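Local coordinates for protein cytochrome P450 reductase (Amycolatopsis methanolica 239, PDB 5OGX) that passes electrons from NADH, through FAD and a [2Fe-2S] cluster, to the cytochrome P450 partner that O-demethylates guaiacol and other lignin-derived aromatics, at residues R12-E17 with L23-R28; F197-P202 with L230-S235; V96-R101 with A129-Q134; A248-L253 with F268-S273. All blocks are in the same frame, centred on the assembly; numbering follows the deposited sequence. Where two conformers were deposited one is given.

Interaction 1: residues R12-E17 with L23-R28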
loop_
_atom_site.group_PDB
_atom_site.type_symbol
_atom_site.label_atom_id
_atom_site.label_comp_id
_atom_site.label_asym_id
_atom_site.label_seq_id
_atom_site.Cartn_x
_atom_site.Cartn_y
_atom_site.Cartn_z
ATOM N N ARG A 12 7.067 -23.322 8.325
ATOM C CA ARG A 12 5.910 -23.513 7.457
ATOM C C ARG A 12 6.377 -23.813 6.040
ATOM O O ARG A 12 7.190 -23.071 5.481
ATOM C CB ARG A 12 5.019 -22.266 7.465
ATOM C CG ARG A 12 4.197 -22.075 8.742
ATOM C CD ARG A 12 2.752 -22.554 8.552
ATOM N NE ARG A 12 1.815 -21.441 8.383
ATOM C CZ ARG A 12 0.684 -21.507 7.684
ATOM N NH1 ARG A 12 0.338 -22.633 7.074
ATOM N NH2 ARG A 12 -0.103 -20.442 7.589
ATOM N N ARG A 13 5.838 -24.872 5.441
ATOM C CA ARG A 13 6.193 -25.262 4.087
ATOM C C ARG A 13 5.047 -24.975 3.124
ATOM O O ARG A 13 3.878 -25.180 3.458
ATOM C CB ARG A 13 6.543 -26.754 4.023
ATOM C CG ARG A 13 6.707 -27.294 2.601
ATOM C CD ARG A 13 6.539 -28.802 2.552
ATOM N NE ARG A 13 6.480 -29.303 1.178
ATOM C CZ ARG A 13 6.799 -30.543 0.832
ATOM N NH1 ARG A 13 7.202 -31.392 1.765
ATOM N NH2 ARG A 13 6.718 -30.934 -0.436
ATOM N N VAL A 14 5.390 -24.502 1.927
ATOM C CA VAL A 14 4.477 -24.488 0.789
ATOM C C VAL A 14 5.217 -25.083 -0.403
ATOM O O VAL A 14 6.433 -25.284 -0.374
ATOM C CB VAL A 14 3.940 -23.077 0.465
ATOM C CG1 VAL A 14 3.323 -22.437 1.712
ATOM C CG2 VAL A 14 5.034 -22.207 -0.098
ATOM N N ASP A 15 4.467 -25.412 -1.449
ATOM C CA ASP A 15 5.077 -25.931 -2.662
ATOM C C ASP A 15 5.024 -24.851 -3.732
ATOM O O ASP A 15 3.967 -24.264 -3.985
ATOM C CB ASP A 15 4.402 -27.223 -3.118
ATOM C CG ASP A 15 4.657 -28.358 -2.151
ATOM O OD1 ASP A 15 5.813 -28.834 -2.094
ATOM O OD2 ASP A 15 3.718 -28.748 -1.425
ATOM N N CYS A 16 6.179 -24.566 -4.316
ATOM C CA CYS A 16 6.363 -23.461 -5.240
ATOM C C CYS A 16 6.629 -24.026 -6.627
ATOM O O CYS A 16 7.521 -24.860 -6.800
ATOM C CB CYS A 16 7.528 -22.580 -4.783
ATOM S SG CYS A 16 7.742 -21.060 -5.733
ATOM N N GLU A 17 5.844 -23.591 -7.609
ATOM C CA GLU A 17 6.118 -23.996 -8.975
ATOM C C GLU A 17 7.431 -23.367 -9.440
ATOM O O GLU A 17 7.826 -22.306 -8.954
ATOM C CB GLU A 17 4.973 -23.584 -9.894
ATOM C CG GLU A 17 3.613 -24.039 -9.393
ATOM C CD GLU A 17 2.574 -24.091 -10.496
ATOM O OE1 GLU A 17 2.965 -24.205 -11.677
ATOM O OE2 GLU A 17 1.368 -24.020 -10.181
ATOM N N LEU A 23 7.710 -15.288 -2.733
ATOM C CA LEU A 23 6.676 -14.483 -2.090
ATOM C C LEU A 23 5.284 -14.954 -2.491
ATOM O O LEU A 23 4.412 -15.132 -1.639
ATOM C CB LEU A 23 6.856 -13.002 -2.425
ATOM C CG LEU A 23 5.769 -12.127 -1.764
ATOM C CD1 LEU A 23 5.847 -12.171 -0.228
ATOM C CD2 LEU A 23 5.889 -10.700 -2.265
ATOM N N GLU A 24 5.053 -15.158 -3.792
ATOM C CA GLU A 24 3.705 -15.507 -4.223
ATOM C C GLU A 24 3.310 -16.897 -3.753
ATOM O O GLU A 24 2.152 -17.119 -3.384
ATOM C CB GLU A 24 3.586 -15.377 -5.739
ATOM C CG GLU A 24 3.654 -13.915 -6.123
ATOM C CD GLU A 24 3.041 -13.610 -7.456
ATOM O OE1 GLU A 24 2.871 -14.551 -8.265
ATOM O OE2 GLU A 24 2.760 -12.416 -7.692
ATOM N N ALA A 25 4.262 -17.826 -3.711
ATOM C CA ALA A 25 3.964 -19.149 -3.180
ATOM C C ALA A 25 3.551 -19.071 -1.712
ATOM O O ALA A 25 2.567 -19.700 -1.301
ATOM C CB ALA A 25 5.171 -20.075 -3.357
ATOM N N PHE A 26 4.289 -18.297 -0.899
ATOM C CA PHE A 26 3.945 -18.185 0.516
ATOM C C PHE A 26 2.595 -17.497 0.696
ATOM O O PHE A 26 1.712 -18.023 1.378
ATOM C CB PHE A 26 5.039 -17.435 1.294
ATOM C CG PHE A 26 6.291 -18.264 1.532
ATOM C CD1 PHE A 26 6.216 -19.494 2.170
ATOM C CD2 PHE A 26 7.531 -17.811 1.110
ATOM C CE1 PHE A 26 7.357 -20.280 2.371
ATOM C CE2 PHE A 26 8.680 -18.586 1.316
ATOM C CZ PHE A 26 8.591 -19.816 1.950
ATOM N N LEU A 27 2.396 -16.326 0.080
ATOM C CA LEU A 27 1.137 -15.625 0.334
ATOM C C LEU A 27 -0.062 -16.394 -0.215
ATOM O O LEU A 27 -1.146 -16.361 0.378
ATOM C CB LEU A 27 1.161 -14.210 -0.249
ATOM C CG LEU A 27 2.213 -13.238 0.282
ATOM C CD1 LEU A 27 2.089 -11.890 -0.451
ATOM C CD2 LEU A 27 2.103 -13.047 1.791
ATOM N N ARG A 28 0.095 -17.064 -1.353
ATOM C CA ARG A 28 -1.014 -17.871 -1.856
ATOM C C ARG A 28 -1.349 -19.013 -0.903
ATOM O O ARG A 28 -2.500 -19.464 -0.853
ATOM C CB ARG A 28 -0.683 -18.408 -3.248
ATOM C CG ARG A 28 -0.765 -17.338 -4.339
ATOM C CD ARG A 28 -0.641 -17.959 -5.708
ATOM N NE ARG A 28 -0.755 -16.973 -6.775
ATOM C CZ ARG A 28 -1.902 -16.631 -7.354
ATOM N NH1 ARG A 28 -3.037 -17.189 -6.960
ATOM N NH2 ARG A 28 -1.913 -15.734 -8.333
#

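Interaction 2: residues F197-P202 with L230-S235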
loop_
_atom_site.group_PDB
_atom_site.type_symbol
_atom_site.label_atom_id
_atom_site.label_comp_id
_atom_site.label_asym_id
_atom_site.label_seq_id
_atom_site.Cartn_x
_atom_site.Cartn_y
_atom_site.Cartn_z
ATOM N N PHE A 197 0.879 -2.319 4.716
ATOM C CA PHE A 197 0.532 -0.978 5.189
ATOM C C PHE A 197 -0.850 -1.020 5.838
ATOM O O PHE A 197 -1.846 -0.568 5.274
ATOM C CB PHE A 197 0.573 -0.007 4.010
ATOM C CG PHE A 197 0.475 1.459 4.387
ATOM C CD1 PHE A 197 1.427 2.067 5.199
ATOM C CD2 PHE A 197 -0.527 2.237 3.836
ATOM C CE1 PHE A 197 1.355 3.434 5.488
ATOM C CE2 PHE A 197 -0.618 3.602 4.121
ATOM C CZ PHE A 197 0.328 4.199 4.950
ATOM N N HIS A 198 -0.913 -1.569 7.054
ATOM C CA HIS A 198 -2.207 -1.714 7.716
ATOM C C HIS A 198 -2.013 -1.667 9.223
ATOM O O HIS A 198 -0.897 -1.779 9.723
ATOM C CB HIS A 198 -2.913 -3.010 7.286
ATOM C CG HIS A 198 -2.122 -4.253 7.563
ATOM N ND1 HIS A 198 -2.012 -4.796 8.827
ATOM C CD2 HIS A 198 -1.403 -5.056 6.741
ATOM C CE1 HIS A 198 -1.255 -5.882 8.772
ATOM N NE2 HIS A 198 -0.866 -6.061 7.519
ATOM N N LEU A 199 -3.131 -1.521 9.946
ATOM C CA LEU A 199 -3.095 -1.447 11.393
ATOM C C LEU A 199 -2.640 -2.771 12.006
ATOM O O LEU A 199 -2.883 -3.844 11.449
ATOM C CB LEU A 199 -4.490 -1.117 11.934
ATOM C CG LEU A 199 -4.964 0.298 11.594
ATOM C CD1 LEU A 199 -6.473 0.457 11.787
ATOM C CD2 LEU A 199 -4.224 1.287 12.463
ATOM N N PRO A 200 -2.024 -2.716 13.178
ATOM C CA PRO A 200 -1.758 -3.939 13.939
ATOM C C PRO A 200 -3.059 -4.580 14.386
ATOM O O PRO A 200 -4.135 -3.970 14.258
ATOM C CB PRO A 200 -0.937 -3.428 15.133
ATOM C CG PRO A 200 -1.374 -2.033 15.315
ATOM C CD PRO A 200 -1.655 -1.501 13.922
ATOM N N PRO A 201 -3.015 -5.815 14.885
ATOM C CA PRO A 201 -4.237 -6.438 15.390
ATOM C C PRO A 201 -4.879 -5.569 16.450
ATOM O O PRO A 201 -4.188 -4.816 17.162
ATOM C CB PRO A 201 -3.741 -7.768 15.979
ATOM C CG PRO A 201 -2.448 -8.044 15.291
ATOM C CD PRO A 201 -1.841 -6.703 14.999
ATOM N N PRO A 202 -6.208 -5.626 16.584
ATOM C CA PRO A 202 -6.887 -4.774 17.578
ATOM C C PRO A 202 -6.296 -4.861 18.977
ATOM O O PRO A 202 -6.201 -3.836 19.661
ATOM C CB PRO A 202 -8.331 -5.292 17.543
ATOM C CG PRO A 202 -8.500 -5.838 16.178
ATOM C CD PRO A 202 -7.163 -6.397 15.772
ATOM N N LEU A 230 -10.799 4.567 13.608
ATOM C CA LEU A 230 -11.857 5.287 14.307
ATOM C C LEU A 230 -12.980 4.354 14.737
ATOM O O LEU A 230 -13.619 4.586 15.772
ATOM C CB LEU A 230 -12.381 6.408 13.409
ATOM C CG LEU A 230 -11.445 7.614 13.267
ATOM C CD1 LEU A 230 -11.920 8.556 12.137
ATOM C CD2 LEU A 230 -11.296 8.376 14.598
ATOM N N ALA A 231 -13.238 3.288 13.974
ATOM C CA ALA A 231 -14.233 2.313 14.418
ATOM C C ALA A 231 -13.778 1.618 15.699
ATOM O O ALA A 231 -14.582 1.402 16.615
ATOM C CB ALA A 231 -14.511 1.296 13.310
ATOM N N ARG A 232 -12.484 1.291 15.791
ATOM C CA ARG A 232 -11.930 0.668 16.990
ATOM C C ARG A 232 -11.958 1.613 18.185
ATOM O O ARG A 232 -12.242 1.191 19.314
ATOM C CB ARG A 232 -10.484 0.230 16.741
ATOM C CG ARG A 232 -10.286 -0.796 15.653
ATOM C CD ARG A 232 -8.795 -1.015 15.439
ATOM N NE ARG A 232 -8.554 -2.100 14.491
ATOM C CZ ARG A 232 -7.354 -2.618 14.265
ATOM N NH1 ARG A 232 -6.304 -2.139 14.920
ATOM N NH2 ARG A 232 -7.218 -3.616 13.391
ATOM N N HIS A 233 -11.601 2.879 17.968
ATOM C CA HIS A 233 -11.482 3.864 19.045
ATOM C C HIS A 233 -12.125 5.159 18.571
ATOM O O HIS A 233 -11.449 6.040 18.026
ATOM C CB HIS A 233 -10.020 4.089 19.434
ATOM C CG HIS A 233 -9.402 2.932 20.160
ATOM N ND1 HIS A 233 -8.552 2.035 19.549
ATOM C CD2 HIS A 233 -9.513 2.529 21.447
ATOM C CE1 HIS A 233 -8.166 1.129 20.429
ATOM N NE2 HIS A 233 -8.734 1.406 21.589
ATOM N N PRO A 234 -13.435 5.313 18.770
ATOM C CA PRO A 234 -14.157 6.430 18.135
ATOM C C PRO A 234 -13.704 7.812 18.570
ATOM O O PRO A 234 -13.927 8.776 17.830
ATOM C CB PRO A 234 -15.613 6.174 18.542
ATOM C CG PRO A 234 -15.679 4.694 18.727
ATOM C CD PRO A 234 -14.351 4.293 19.305
ATOM N N SER A 235 -13.093 7.955 19.741
ATOM C CA SER A 235 -12.702 9.268 20.232
ATOM C C SER A 235 -11.237 9.574 19.979
ATOM O O SER A 235 -10.759 10.637 20.390
ATOM C CB SER A 235 -13.002 9.387 21.728
ATOM O OG SER A 235 -14.399 9.471 21.945
#

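Interaction 3: residues V96-R101 with A129-Q134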
loop_
_atom_site.group_PDB
_atom_site.type_symbol
_atom_site.label_atom_id
_atom_site.label_comp_id
_atom_site.label_asym_id
_atom_site.label_seq_id
_atom_site.Cartn_x
_atom_site.Cartn_y
_atom_site.Cartn_z
ATOM N N VAL A 96 -0.078 -16.663 10.009
ATOM C CA VAL A 96 -1.199 -16.677 9.070
ATOM C C VAL A 96 -1.435 -15.287 8.490
ATOM O O VAL A 96 -1.351 -14.270 9.196
ATOM C CB VAL A 96 -2.462 -17.185 9.787
ATOM C CG1 VAL A 96 -3.644 -17.223 8.828
ATOM C CG2 VAL A 96 -2.191 -18.554 10.382
ATOM N N THR A 97 -1.762 -15.237 7.198
ATOM C CA THR A 97 -2.265 -14.013 6.594
ATOM C C THR A 97 -3.407 -14.362 5.656
ATOM O O THR A 97 -3.662 -15.532 5.357
ATOM C CB THR A 97 -1.167 -13.235 5.854
ATOM O OG1 THR A 97 -1.665 -11.939 5.487
ATOM C CG2 THR A 97 -0.699 -13.976 4.597
ATOM N N HIS A 98 -4.123 -13.328 5.227
ATOM C CA HIS A 98 -5.138 -13.499 4.197
ATOM C C HIS A 98 -4.487 -14.046 2.934
ATOM O O HIS A 98 -3.482 -13.494 2.475
ATOM C CB HIS A 98 -5.817 -12.167 3.894
ATOM C CG HIS A 98 -6.357 -11.485 5.108
ATOM N ND1 HIS A 98 -7.347 -12.041 5.887
ATOM C CD2 HIS A 98 -6.042 -10.300 5.683
ATOM C CE1 HIS A 98 -7.624 -11.227 6.892
ATOM N NE2 HIS A 98 -6.842 -10.164 6.792
ATOM N N PRO A 99 -5.028 -15.098 2.335
ATOM C CA PRO A 99 -4.374 -15.687 1.163
ATOM C C PRO A 99 -4.409 -14.753 -0.038
ATOM O O PRO A 99 -5.428 -14.130 -0.343
ATOM C CB PRO A 99 -5.197 -16.951 0.897
ATOM C CG PRO A 99 -6.579 -16.592 1.425
ATOM C CD PRO A 99 -6.324 -15.724 2.641
ATOM N N LEU A 100 -3.278 -14.671 -0.722
ATOM C CA LEU A 100 -3.230 -14.020 -2.025
ATOM C C LEU A 100 -4.008 -14.860 -3.025
ATOM O O LEU A 100 -3.784 -16.068 -3.124
ATOM C CB LEU A 100 -1.777 -13.874 -2.476
ATOM C CG LEU A 100 -1.492 -13.334 -3.876
ATOM C CD1 LEU A 100 -2.011 -11.903 -3.981
ATOM C CD2 LEU A 100 0.013 -13.374 -4.145
ATOM N N ARG A 101 -4.922 -14.245 -3.773
ATOM C CA ARG A 101 -5.694 -15.071 -4.698
ATOM C C ARG A 101 -6.064 -14.301 -5.957
ATOM O O ARG A 101 -5.987 -13.072 -6.014
ATOM C CB ARG A 101 -6.947 -15.642 -4.023
ATOM C CG ARG A 101 -8.012 -14.636 -3.628
ATOM C CD ARG A 101 -9.202 -15.373 -2.974
ATOM N NE ARG A 101 -10.317 -14.471 -2.686
ATOM C CZ ARG A 101 -11.184 -14.037 -3.596
ATOM N NH1 ARG A 101 -11.076 -14.432 -4.860
ATOM N NH2 ARG A 101 -12.163 -13.208 -3.246
ATOM N N ALA A 129 -10.908 -11.353 1.599
ATOM C CA ALA A 129 -10.378 -11.116 2.938
ATOM C C ALA A 129 -9.124 -10.264 2.816
ATOM O O ALA A 129 -8.208 -10.632 2.080
ATOM C CB ALA A 129 -10.047 -12.436 3.634
ATOM N N PHE A 130 -9.087 -9.133 3.526
ATOM C CA PHE A 130 -7.930 -8.236 3.500
ATOM C C PHE A 130 -7.955 -7.351 4.741
ATOM O O PHE A 130 -8.963 -7.261 5.445
ATOM C CB PHE A 130 -7.907 -7.356 2.233
ATOM C CG PHE A 130 -9.118 -6.464 2.096
ATOM C CD1 PHE A 130 -10.246 -6.919 1.429
ATOM C CD2 PHE A 130 -9.129 -5.181 2.635
ATOM C CE1 PHE A 130 -11.385 -6.121 1.301
ATOM C CE2 PHE A 130 -10.273 -4.371 2.510
ATOM C CZ PHE A 130 -11.397 -4.852 1.844
ATOM N N GLU A 131 -6.824 -6.694 4.997
ATOM C CA GLU A 131 -6.728 -5.642 6.005
ATOM C C GLU A 131 -6.800 -4.297 5.304
ATOM O O GLU A 131 -6.227 -4.140 4.224
ATOM C CB GLU A 131 -5.406 -5.719 6.771
ATOM C CG GLU A 131 -5.187 -7.034 7.510
ATOM C CD GLU A 131 -6.179 -7.219 8.633
ATOM O OE1 GLU A 131 -6.456 -6.239 9.363
ATOM O OE2 GLU A 131 -6.696 -8.339 8.776
ATOM N N ALA A 132 -7.500 -3.330 5.912
ATOM C CA ALA A 132 -7.525 -1.989 5.330
ATOM C C ALA A 132 -6.112 -1.465 5.171
ATOM O O ALA A 132 -5.295 -1.595 6.086
ATOM C CB ALA A 132 -8.341 -1.041 6.209
ATOM N N GLY A 133 -5.825 -0.881 4.001
ATOM C CA GLY A 133 -4.493 -0.404 3.671
ATOM C C GLY A 133 -3.728 -1.314 2.730
ATOM O O GLY A 133 -2.704 -0.892 2.167
ATOM N N GLN A 134 -4.186 -2.550 2.563
ATOM C CA GLN A 134 -3.559 -3.429 1.592
ATOM C C GLN A 134 -3.934 -2.995 0.182
ATOM O O GLN A 134 -4.781 -2.119 -0.019
ATOM C CB GLN A 134 -3.970 -4.879 1.850
ATOM C CG GLN A 134 -3.343 -5.407 3.150
ATOM C CD GLN A 134 -3.438 -6.899 3.238
ATOM O OE1 GLN A 134 -4.506 -7.439 3.481
ATOM N NE2 GLN A 134 -2.307 -7.588 3.018
HETATM O O HOH W 1 -1.339 -10.393 3.072
HETATM O O HOH W 2 -7.701 -13.239 0.967
HETATM O O HOH W 3 -10.216 -13.871 0.199
#

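Interaction 4: residues A248-L253 with F268-S273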
loop_
_atom_site.group_PDB
_atom_site.type_symbol
_atom_site.label_atom_id
_atom_site.label_comp_id
_atom_site.label_asym_id
_atom_site.label_seq_id
_atom_site.Cartn_x
_atom_site.Cartn_y
_atom_site.Cartn_z
ATOM N N ALA A 248 -8.158 21.893 -7.304
ATOM C CA ALA A 248 -8.750 21.055 -8.338
ATOM C C ALA A 248 -8.428 19.581 -8.146
ATOM O O ALA A 248 -9.121 18.724 -8.715
ATOM C CB ALA A 248 -8.277 21.520 -9.717
ATOM N N ASP A 249 -7.390 19.268 -7.365
ATOM C CA ASP A 249 -6.981 17.897 -7.087
ATOM C C ASP A 249 -7.728 17.264 -5.918
ATOM O O ASP A 249 -7.558 16.064 -5.670
ATOM C CB ASP A 249 -5.482 17.851 -6.780
ATOM C CG ASP A 249 -4.630 18.392 -7.911
ATOM O OD1 ASP A 249 -4.812 17.942 -9.058
ATOM O OD2 ASP A 249 -3.766 19.254 -7.645
ATOM N N LEU A 250 -8.521 18.031 -5.178
ATOM C CA LEU A 250 -9.137 17.507 -3.969
ATOM C C LEU A 250 -10.398 16.735 -4.316
ATOM O O LEU A 250 -11.062 17.011 -5.326
ATOM C CB LEU A 250 -9.465 18.641 -2.986
ATOM C CG LEU A 250 -8.291 19.498 -2.502
ATOM C CD1 LEU A 250 -8.792 20.757 -1.813
ATOM C CD2 LEU A 250 -7.403 18.658 -1.563
ATOM N N TYR A 251 -10.724 15.749 -3.483
ATOM C CA TYR A 251 -11.923 14.960 -3.722
ATOM C C TYR A 251 -12.463 14.405 -2.412
ATOM O O TYR A 251 -11.787 14.410 -1.378
ATOM C CB TYR A 251 -11.670 13.819 -4.731
ATOM C CG TYR A 251 -10.613 12.807 -4.347
ATOM C CD1 TYR A 251 -9.280 13.000 -4.707
ATOM C CD2 TYR A 251 -10.947 11.638 -3.661
ATOM C CE1 TYR A 251 -8.307 12.077 -4.381
ATOM C CE2 TYR A 251 -9.968 10.697 -3.329
ATOM C CZ TYR A 251 -8.650 10.931 -3.693
ATOM O OH TYR A 251 -7.679 10.010 -3.381
ATOM N N ASP A 252 -13.722 13.967 -2.472
ATOM C CA ASP A 252 -14.419 13.344 -1.346
ATOM C C ASP A 252 -14.461 14.248 -0.113
ATOM O O ASP A 252 -14.487 13.766 1.021
ATOM C CB ASP A 252 -13.799 11.988 -0.999
ATOM C CG ASP A 252 -14.273 10.896 -1.926
ATOM O OD1 ASP A 252 -15.183 11.182 -2.738
ATOM O OD2 ASP A 252 -13.730 9.771 -1.853
ATOM N N LEU A 253 -14.484 15.567 -0.314
ATOM C CA LEU A 253 -14.519 16.461 0.838
ATOM C C LEU A 253 -15.757 16.204 1.691
ATOM O O LEU A 253 -15.681 16.221 2.926
ATOM C CB LEU A 253 -14.455 17.918 0.376
ATOM C CG LEU A 253 -13.177 18.235 -0.412
ATOM C CD1 LEU A 253 -13.165 19.674 -0.906
ATOM C CD2 LEU A 253 -11.933 17.944 0.440
ATOM N N PHE A 268 -9.477 16.515 8.828
ATOM C CA PHE A 268 -9.026 16.372 7.451
ATOM C C PHE A 268 -8.485 17.713 6.980
ATOM O O PHE A 268 -9.189 18.726 7.054
ATOM C CB PHE A 268 -10.165 15.920 6.531
ATOM C CG PHE A 268 -9.737 15.700 5.123
ATOM C CD1 PHE A 268 -8.913 14.621 4.805
ATOM C CD2 PHE A 268 -10.130 16.564 4.115
ATOM C CE1 PHE A 268 -8.509 14.402 3.510
ATOM C CE2 PHE A 268 -9.716 16.356 2.811
ATOM C CZ PHE A 268 -8.907 15.274 2.510
ATOM N N VAL A 269 -7.256 17.712 6.476
ATOM C CA VAL A 269 -6.540 18.948 6.166
ATOM C C VAL A 269 -5.947 18.885 4.762
ATOM O O VAL A 269 -4.879 18.280 4.559
ATOM C CB VAL A 269 -5.424 19.217 7.185
ATOM C CG1 VAL A 269 -4.759 20.563 6.911
ATOM C CG2 VAL A 269 -5.949 19.126 8.610
ATOM N N PRO A 270 -6.593 19.490 3.771
ATOM C CA PRO A 270 -5.940 19.668 2.471
ATOM C C PRO A 270 -4.745 20.595 2.606
ATOM O O PRO A 270 -4.749 21.529 3.410
ATOM C CB PRO A 270 -7.040 20.301 1.605
ATOM C CG PRO A 270 -8.314 19.939 2.288
ATOM C CD PRO A 270 -7.999 19.932 3.751
ATOM N N VAL A 271 -3.697 20.311 1.830
ATOM C CA VAL A 271 -2.499 21.148 1.792
ATOM C C VAL A 271 -2.095 21.308 0.338
ATOM O O VAL A 271 -1.807 20.313 -0.334
ATOM C CB VAL A 271 -1.334 20.553 2.613
ATOM C CG1 VAL A 271 -0.219 21.584 2.752
ATOM C CG2 VAL A 271 -1.814 20.109 4.007
ATOM N N LEU A 272 -2.074 22.553 -0.153
ATOM C CA LEU A 272 -1.848 22.834 -1.569
ATOM C C LEU A 272 -0.455 23.414 -1.773
ATOM O O LEU A 272 -0.108 24.436 -1.170
ATOM C CB LEU A 272 -2.894 23.806 -2.123
ATOM C CG LEU A 272 -4.355 23.705 -1.678
ATOM C CD1 LEU A 272 -5.233 24.661 -2.491
ATOM C CD2 LEU A 272 -4.897 22.300 -1.767
ATOM N N SER A 273 0.325 22.781 -2.650
ATOM C CA SER A 273 1.723 23.145 -2.838
ATOM C C SER A 273 1.954 24.157 -3.955
ATOM O O SER A 273 2.890 24.960 -3.862
ATOM C CB SER A 273 2.548 21.885 -3.120
ATOM O OG SER A 273 2.065 21.227 -4.281
#

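Interaction 1: residues R12-E17 with L23-R28
Strand 12-16 lies against helix 23-28 with axes 7.9 Å apart at closest approach and 122° between their directions, Val-14 coming opposite Phe-26 and Cys-16 opposite Ala-25. This is the beta-beta-alpha start of the beta-grasp fold of a plant-type [2Fe-2S] ferredoxin domain: strand 12-16 is the outermost strand on its side of the sheet, pairs with strand 5-9, and the helix follows it across one face. The contact is apolar. Val-14 CG2 touches both Ala-25 O and Phe-26 CD1, each at 3.7 Å. The valine and the ring cross at a slant. Farther along the strand, Cys-16 holds SG anti to its backbone N (chi1 -173°), which lays the sulfur on the methyl of Ala-25, SG to CB 3.6 Å. This cysteine is not one of the four that hold the cluster; its sulfur packs on an alanine instead. The small side chain of Ala-25 lets the strand come close, with only 5.3 Å between the CA atoms of Cys-16 and Ala-25. Phe-26 also packs on Val-7, Val-9 and Met-33, about 11 Å from the cluster. On the other face of the strand a salt bridge joins Arg-13 NH2 to Asp-15 OD1 at 2.8 Å; OD1 lies in the guanidinium plane and accepts on its syn lone pair.

Interaction 2: residues F197-P202 with L230-S235
Arg-232 leaves the last turn of helix 219-232 with CG anti to its carbonyl carbon (chi1 -61°) and then runs straight from CG to NE, a full-length reach that carries its guanidinium to the carbonyl of Pro-200. Leu-199 has the same first torsion and meets the arginine head from the opposite direction. The grip is end-on: NH1 and NH2 both donate to Pro-200 O, at 2.9 Å (N-H...O angle 154°) and 3.2 Å (137°), so NH1 makes the shorter and straighter bond. The oxygen lies close to the guanidinium plane, while the two nitrogens reach it from opposite faces of the carbonyl plane. Carbon covers both sides of the flat group. Pro-202 CG sits 3.7 Å above one face, offset toward the rim, and Leu-199 CD1 lies 4.0 Å above the other, over the centre. NH1 also forms a salt bridge with Asp-205. A leucine in place of Arg-232 would probably leave Pro-200 O without either donor and Asp-205 without this charge mate, freeing the proline-rich loop to shift. The contact ties the loop between strands 187-194 and 210-215, which passes from the FAD-binding to the NAD-binding region, to the end of a helix in the latter. A cation sandwiched between apolar groups, bonded in plane to a carbonyl and balanced by an aspartate, is held in both position and rotation.

Interaction 3: residues V96-R101 with A129-Q134
A histidine-carboxylate hydrogen bond joins the linker that leads from the ferredoxin domain into the FAD-binding barrel to the loop before strand 135-139, which ends in a type II turn, Glu-131 to Gln-134. His-98 NE2 donates to Glu-131 OE2 at 2.7 Å and 166°, meeting the oxygen on its anti side. Glu-131 folds back at chi2 (-66°), bringing its carboxylate to the ring edge; the two planes are 12° apart. Backbone covers one face of the imidazole: Phe-130 N lies over the centre, and Phe-130 CA is 3.5 Å from His-98 CD2. A leucine in place of His-98 would probably leave Glu-131 without its donor and its carboxylate freer to turn. Gln-134 OE1 braces the turn, accepting from Glu-131 N at 2.9 Å. Three waters also span the two segments: one takes a hydrogen bond from Gln-134 NE2 and pairs with Thr-97 OG1, another joins Arg-101 NE to Ala-129 N, and the third donates to Pro-99 O at 2.8 Å and to Ala-129 O at 2.9 Å.

Interaction 4: residues A248-L253 with F268-S273
Asp-249 OD2 takes a salt bridge from Arg-115 NH1 and a hydrogen bond from the backbone N of Gly-246, anchoring the loop directly before Leu-250, the residue that packs on Pro-270 of strand 268-272. Across the two segments the contact itself is purely apolar. Leu-250 rests both methyls on Pro-270 CB, CD2 at 3.6 Å and CD1 at 3.9 Å, the two side chains crossing at about a right angle. The same CD1 reaches on to Leu-272 CD2 at 4.2 Å, a looser touch that extends the patch along the strand. Its other end is closed by Leu-253, whose CD2 comes within 3.6 Å of Phe-268 CE2. This methyl meets the ring at its edge, close to the ring plane. Phe-268 sets CG anti to the backbone N (chi1 -177°), which carries its ring out to that leucine; the ring also stacks with Phe-256 one turn into helix 253-262. Alternation along the strand explains the pattern, for Phe-268 and Pro-270 face the loop while Val-271 between Pro-270 and Leu-272 turns away. The contact belongs to a beta-alpha-beta crossover of the NAD-binding domain: strand 238-244 leads into the loop, helix 253-262 carries the chain back, and strand 266-272 lies parallel beside the first strand in the sheet.

Overall arrangement
Along the chain the contacts close in the order interaction 1, 3, 2, 4, following the domains from ferredoxin through FAD-binding barrel to NAD-binding domain. Interactions 1 and 3 touch, their centres 15 Å apart, through the probable hydrogen bond from Leu-100 N to Leu-27 O, so the helix of the ferredoxin domain rests on the interdomain linker. Interaction 3 in turn touches interaction 2, with centres 16 Å apart, where His-198 packs on Glu-131 and Ala-132. Interaction 4 stands apart, 24 Å from interaction 2 and 41 Å from interaction 1 between centres, in the parallel sheet. The three linked contacts run from ferredoxin domain to NAD-binding domain, consistent with keeping flavin and cluster close for electron transfer.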